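Local coordinates for nuclear movement protein (Encephalitozoon cuniculi, PDB 2O30) that is a NudC-like protein with a CS domain of the p23 and HSP20 kind, and may bind unfolded proteins, as is generally assumed for this family, at residues A[6-11]-A[17-22]; A[38-43]-A[48-53]. The protein carries 1 engineered substitution. All blocks are in the same frame, centred on the assembly; numbering follows the deposited sequence.

Contact 1: A[6-11]-A[17-22]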
loop_
_atom_site.group_PDB
_atom_site.type_symbol
_atom_site.label_atom_id
_atom_site.label_comp_id
_atom_site.label_asym_id
_atom_site.label_seq_id
_atom_site.Cartn_x
_atom_site.Cartn_y
_atom_site.Cartn_z
ATOM N N LYS A 6 5.678 16.417 8.056
ATOM C CA LYS A 6 5.897 14.985 8.296
ATOM C C LYS A 6 7.002 14.417 7.395
ATOM O O LYS A 6 7.499 13.313 7.638
ATOM C CB LYS A 6 4.598 14.207 8.114
ATOM C CG LYS A 6 3.457 14.629 9.060
ATOM C CD LYS A 6 2.198 13.846 8.745
ATOM C CE LYS A 6 1.172 13.912 9.863
ATOM N NZ LYS A 6 0.106 12.888 9.624
ATOM N N TYR A 7 7.394 15.180 6.370
ATOM C CA TYR A 7 8.445 14.741 5.432
ATOM C C TYR A 7 9.068 15.969 4.776
ATOM O O TYR A 7 8.548 17.077 4.910
ATOM C CB TYR A 7 7.839 13.874 4.336
ATOM C CG TYR A 7 6.825 14.633 3.500
ATOM C CD1 TYR A 7 5.488 14.678 3.877
ATOM C CD2 TYR A 7 7.216 15.330 2.342
ATOM C CE1 TYR A 7 4.547 15.388 3.127
ATOM C CE2 TYR A 7 6.281 16.047 1.587
ATOM C CZ TYR A 7 4.952 16.061 1.992
ATOM O OH TYR A 7 4.008 16.743 1.261
ATOM N N THR A 8 10.192 15.753 4.109
ATOM C CA THR A 8 10.746 16.768 3.203
ATOM C C THR A 8 10.973 16.116 1.865
ATOM O O THR A 8 10.914 14.901 1.732
ATOM C CB THR A 8 12.069 17.371 3.710
ATOM O OG1 THR A 8 13.025 16.339 3.995
ATOM C CG2 THR A 8 11.814 18.211 4.980
ATOM N N TRP A 9 11.237 16.929 0.854
ATOM C CA TRP A 9 11.524 16.339 -0.433
ATOM C C TRP A 9 12.453 17.245 -1.223
ATOM O O TRP A 9 12.589 18.436 -0.925
ATOM C CB TRP A 9 10.222 16.115 -1.232
ATOM C CG TRP A 9 9.563 17.408 -1.689
ATOM C CD1 TRP A 9 8.812 18.258 -0.932
ATOM C CD2 TRP A 9 9.614 17.989 -3.016
ATOM N NE1 TRP A 9 8.384 19.340 -1.699
ATOM C CE2 TRP A 9 8.867 19.193 -2.972
ATOM C CE3 TRP A 9 10.221 17.600 -4.228
ATOM C CZ2 TRP A 9 8.716 20.032 -4.101
ATOM C CZ3 TRP A 9 10.046 18.419 -5.357
ATOM C CH2 TRP A 9 9.303 19.613 -5.273
ATOM N N ASP A 10 13.066 16.661 -2.241
ATOM C CA ASP A 10 13.940 17.406 -3.145
ATOM C C ASP A 10 13.894 16.713 -4.493
ATOM O O ASP A 10 13.214 15.704 -4.653
ATOM C CB ASP A 10 15.378 17.479 -2.622
ATOM C CG ASP A 10 16.021 16.121 -2.473
ATOM O OD1 ASP A 10 16.520 15.555 -3.468
ATOM O OD2 ASP A 10 16.059 15.618 -1.338
ATOM N N GLN A 11 14.591 17.285 -5.472
ATOM C CA GLN A 11 14.483 16.760 -6.830
ATOM C C GLN A 11 15.765 16.966 -7.633
ATOM O O GLN A 11 16.521 17.914 -7.386
ATOM C CB GLN A 11 13.297 17.399 -7.561
ATOM C CG GLN A 11 13.445 18.905 -7.847
ATOM C CD GLN A 11 12.218 19.463 -8.514
ATOM O OE1 GLN A 11 11.743 18.914 -9.526
ATOM N NE2 GLN A 11 11.659 20.518 -7.935
ATOM N N ASN A 17 13.011 12.803 -4.567
ATOM C CA ASN A 17 13.487 12.191 -3.321
ATOM C C ASN A 17 12.633 12.679 -2.168
ATOM O O ASN A 17 12.343 13.877 -2.073
ATOM C CB ASN A 17 14.946 12.563 -3.058
ATOM C CG ASN A 17 15.882 12.009 -4.113
ATOM O OD1 ASN A 17 16.017 10.786 -4.259
ATOM N ND2 ASN A 17 16.538 12.904 -4.846
ATOM N N ILE A 18 12.213 11.752 -1.306
ATOM C CA ILE A 18 11.391 12.105 -0.142
ATOM C C ILE A 18 12.108 11.545 1.088
ATOM O O ILE A 18 12.644 10.443 1.031
ATOM C CB ILE A 18 9.989 11.521 -0.238
ATOM C CG1 ILE A 18 9.235 12.092 -1.458
ATOM C CG2 ILE A 18 9.169 11.777 1.066
ATOM C CD1 ILE A 18 8.044 11.219 -1.921
ATOM N N GLN A 19 12.138 12.338 2.147
ATOM C CA GLN A 19 12.786 11.922 3.410
ATOM C C GLN A 19 11.819 12.078 4.570
ATOM O O GLN A 19 11.013 13.017 4.620
ATOM C CB GLN A 19 14.039 12.774 3.675
ATOM C CG GLN A 19 15.016 12.871 2.510
ATOM C CD GLN A 19 14.672 14.009 1.521
ATOM O OE1 GLN A 19 14.262 15.121 1.919
ATOM N NE2 GLN A 19 14.861 13.738 0.227
ATOM N N PHE A 20 11.886 11.150 5.525
ATOM C CA PHE A 20 11.095 11.302 6.747
ATOM C C PHE A 20 11.769 10.503 7.853
ATOM O O PHE A 20 12.530 9.586 7.567
ATOM C CB PHE A 20 9.632 10.886 6.546
ATOM C CG PHE A 20 9.437 9.446 6.159
ATOM C CD1 PHE A 20 9.422 9.067 4.815
ATOM C CD2 PHE A 20 9.273 8.457 7.131
ATOM C CE1 PHE A 20 9.217 7.746 4.443
ATOM C CE2 PHE A 20 9.085 7.137 6.772
ATOM C CZ PHE A 20 9.055 6.774 5.404
ATOM N N PRO A 21 11.522 10.888 9.123
ATOM C CA PRO A 21 12.218 10.230 10.233
ATOM C C PRO A 21 11.595 8.896 10.643
ATOM O O PRO A 21 10.373 8.738 10.550
ATOM C CB PRO A 21 12.096 11.263 11.359
ATOM C CG PRO A 21 10.774 11.892 11.122
ATOM C CD PRO A 21 10.654 11.987 9.587
ATOM N N VAL A 22 12.437 7.947 11.066
ATOM C CA VAL A 22 11.970 6.601 11.447
ATOM C C VAL A 22 11.418 6.684 12.853
ATOM O O VAL A 22 12.089 7.246 13.720
ATOM C CB VAL A 22 13.123 5.581 11.490
ATOM C CG1 VAL A 22 12.611 4.207 11.900
ATOM C CG2 VAL A 22 13.842 5.500 10.175
#
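Asp10 meets two amides at once, and the polar face of this antiparallel hairpin illustrates how a row of side chains can pair its own donors and acceptors. Beneath that row, the backbones of 8-11 and 17-21 are joined by four hydrogen bonds of 2.9 Å, two between Thr8 and Gln19 and two between Asp10 and Asn17, each pair giving and taking one N-H through N and O. Above it, Asn17 ND2 reaches Asp10 OD1 at 3.0 Å, meeting the oxygen on its syn side but 29° out of the carboxylate plane. The other oxygen, OD2, takes Gln19 NE2 at 2.7 Å in a weak, strongly bent bond (125° at the hydrogen), although the carboxylate and amide planes are nearly parallel. Gln19 gets there through a bend at chi2 (86°), which carries its amide across to the neighbouring strand, between Thr8 and Asp10. Its OE1 then receives the Thr8 hydroxyl, OG1 lying 2.7 Å away in the amide plane and on a lone pair. Asn17 OD1 is taken by Asn75 ND2 of strand 71-78, so both ends of that amide are engaged.

On the reverse face the contact is apolar: Ile18 sets CG2 against Tyr7 CB and CG1 against Trp9 CB, both at 4.1 Å. The hydroxyl donated to Gln19 OE1, helped by the weak bond from NE2, is consistent with the amide being turned this way, and the two amide donors would be expected to favour a charged carboxylate on this partly exposed surface.

Contact 2: A[38-43]-A[48-53]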
loop_
_atom_site.group_PDB
_atom_site.type_symbol
_atom_site.label_atom_id
_atom_site.label_comp_id
_atom_site.label_asym_id
_atom_site.label_seq_id
_atom_site.Cartn_x
_atom_site.Cartn_y
_atom_site.Cartn_z
ATOM N N LYS A 38 -0.172 7.961 -9.995
ATOM C CA LYS A 38 0.407 9.122 -9.307
ATOM C C LYS A 38 0.077 9.137 -7.825
ATOM O O LYS A 38 0.594 9.973 -7.091
ATOM C CB LYS A 38 -0.046 10.447 -9.947
ATOM C CG LYS A 38 0.460 10.643 -11.358
ATOM C CD LYS A 38 0.500 12.126 -11.720
ATOM C CE LYS A 38 -0.860 12.785 -11.638
ATOM N NZ LYS A 38 -0.747 14.276 -11.526
ATOM N N LYS A 39 -0.791 8.215 -7.399
ATOM C CA LYS A 39 -1.247 8.118 -6.012
ATOM C C LYS A 39 -0.124 7.566 -5.153
ATOM O O LYS A 39 0.499 6.566 -5.493
ATOM C CB LYS A 39 -2.482 7.209 -5.905
ATOM C CG LYS A 39 -3.698 7.658 -6.728
ATOM C CD LYS A 39 -4.386 8.878 -6.119
ATOM C CE LYS A 39 -5.541 9.380 -7.005
ATOM N NZ LYS A 39 -5.870 10.813 -6.699
ATOM N N ILE A 40 0.142 8.231 -4.041
ATOM C CA ILE A 40 1.217 7.821 -3.160
ATOM C C ILE A 40 0.691 7.740 -1.720
ATOM O O ILE A 40 -0.023 8.613 -1.251
ATOM C CB ILE A 40 2.413 8.795 -3.269
ATOM C CG1 ILE A 40 3.518 8.421 -2.261
ATOM C CG2 ILE A 40 1.927 10.241 -3.124
ATOM C CD1 ILE A 40 4.757 9.332 -2.342
ATOM N N CYS A 41 1.022 6.638 -1.059
ATOM C CA CYS A 41 0.683 6.416 0.339
ATOM C C CYS A 41 1.952 5.981 1.060
ATOM O O CYS A 41 2.578 4.990 0.676
ATOM C CB CYS A 41 -0.355 5.304 0.454
ATOM S SG CYS A 41 -0.735 4.930 2.186
ATOM N N VAL A 42 2.343 6.733 2.085
ATOM C CA VAL A 42 3.495 6.375 2.910
ATOM C C VAL A 42 3.023 6.385 4.358
ATOM O O VAL A 42 2.490 7.377 4.832
ATOM C CB VAL A 42 4.670 7.378 2.733
ATOM C CG1 VAL A 42 5.821 7.048 3.702
ATOM C CG2 VAL A 42 5.161 7.378 1.275
ATOM N N LYS A 43 3.212 5.274 5.047
ATOM C CA LYS A 43 2.842 5.208 6.457
ATOM C C LYS A 43 4.022 4.756 7.289
ATOM O O LYS A 43 4.867 4.015 6.819
ATOM C CB LYS A 43 1.649 4.277 6.655
ATOM C CG LYS A 43 0.433 4.690 5.848
ATOM C CD LYS A 43 -0.857 4.259 6.518
ATOM C CE LYS A 43 -1.075 2.776 6.423
ATOM N NZ LYS A 43 -2.514 2.462 6.706
ATOM N N ILE A 48 0.110 8.170 9.021
ATOM C CA ILE A 48 0.281 8.617 7.644
ATOM C C ILE A 48 1.394 9.667 7.583
ATOM O O ILE A 48 1.405 10.634 8.357
ATOM C CB ILE A 48 -1.046 9.131 7.008
ATOM C CG1 ILE A 48 -2.017 7.958 6.776
ATOM C CG2 ILE A 48 -0.768 9.854 5.685
ATOM C CD1 ILE A 48 -3.440 8.379 6.448
ATOM N N VAL A 49 2.345 9.441 6.679
ATOM C CA VAL A 49 3.389 10.406 6.375
ATOM C C VAL A 49 2.928 11.215 5.159
ATOM O O VAL A 49 2.946 12.453 5.187
ATOM C CB VAL A 49 4.750 9.712 6.043
ATOM C CG1 VAL A 49 5.826 10.748 5.673
ATOM C CG2 VAL A 49 5.231 8.828 7.209
ATOM N N ILE A 50 2.550 10.510 4.090
ATOM C CA ILE A 50 1.980 11.141 2.889
ATOM C C ILE A 50 0.795 10.326 2.404
ATOM O O ILE A 50 0.841 9.092 2.402
ATOM C CB ILE A 50 2.962 11.195 1.709
ATOM C CG1 ILE A 50 4.202 12.007 2.055
ATOM C CG2 ILE A 50 2.267 11.768 0.456
ATOM C CD1 ILE A 50 5.277 11.950 0.970
ATOM N N ASP A 51 -0.249 11.026 1.974
ATOM C CA ASP A 51 -1.410 10.416 1.355
ATOM C C ASP A 51 -1.906 11.418 0.325
ATOM O O ASP A 51 -2.654 12.337 0.662
ATOM C CB ASP A 51 -2.488 10.163 2.407
ATOM C CG ASP A 51 -3.733 9.498 1.838
ATOM O OD1 ASP A 51 -3.779 9.167 0.632
ATOM O OD2 ASP A 51 -4.673 9.289 2.624
ATOM N N GLY A 52 -1.470 11.264 -0.912
ATOM C CA GLY A 52 -1.855 12.230 -1.934
ATOM C C GLY A 52 -1.553 11.777 -3.332
ATOM O O GLY A 52 -1.451 10.580 -3.609
ATOM N N GLU A 53 -1.415 12.751 -4.226
ATOM C CA GLU A 53 -1.160 12.472 -5.616
ATOM C C GLU A 53 0.033 13.307 -6.024
ATOM O O GLU A 53 0.059 14.509 -5.765
ATOM C CB GLU A 53 -2.384 12.848 -6.455
ATOM C CG GLU A 53 -2.245 12.552 -7.924
ATOM C CD GLU A 53 -3.593 12.532 -8.624
ATOM O OE1 GLU A 53 -4.300 13.566 -8.588
ATOM O OE2 GLU A 53 -3.943 11.472 -9.199
HETATM O O HOH W 1 -2.943 8.587 -10.904
#
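Val42 O takes two backbone donors, Val49 N at 2.8 Å and Ile50 N at 3.2 Å, the signature of a classic beta bulge, in which one residue of a strand faces two of its neighbour. The extra residue shifts the register by one, and Lys43 pairs with Ile48, where Lys43 CD lies 3.9 Å from Ile48 CG1. Val49 turns inward at the bulge and sets its CB 3.7 Å from Val42 CG1, the methyl that chi1 of 175° places opposite the backbone N. Farther along the same face, the CG2 methyls of Ile40 and Ile50 meet at 3.9 Å, and Ile40 CG2 also rests 3.4 Å from Gly52 O. Past the bulge the ladder is regular, with Val42 N bonded to Ile50 O and Ile40 exchanging two bonds with Gly52.

At the far end Glu53 lies between two lysines. Its OE2 forms a salt bridge with Lys39 NZ at 3.2 Å, its hydrogen bond weak; the bend of Lys39 at chi2 (-73°) swings the amine over the carboxylate. From the other lysine, Lys38 CB packs on Glu53 CG at 3.7 Å, while its NZ is held by the carbonyls of Leu54 and Leu55.

In the next shell, strand 15-21 covers the apolar face, where the bulge brings both Val49 and Ile50 to face Val42. On the other face Trp64 of the second subunit packs on Cys41 and Lys43, which line a pocket with Ile48, Asp51 and Arg34. Chemically, this largely polar side has Cys41 SG joined to a sulfur of dithiothreitol, probably from the crystallisation liquor, consistent with a sulfur accessible to small reagents.

From the N terminus, 6-11 runs out and 17-22 returns, closing the first hairpin as contact 1; only afterwards, in series, does 38-43 open the second, which 48-53 closes as contact 2. Neither loop encloses or crosses the other. Contact 1 belongs to the sheet that strand 15-21 shares with 71-78, contact 2 to the three-stranded sheet with 31-36, so each builds part of one layer of the CS-domain beta sandwich, and the packing between them joins the layers. There, Phe20 CE1 packs 3.5 Å from Val42 CG1, and Tyr7 CD1 lies equally close to Ile50 CG1. Lys6 NZ adds a probable hydrogen bond to Ile48 O, tying the start of the chain to the bulged strand.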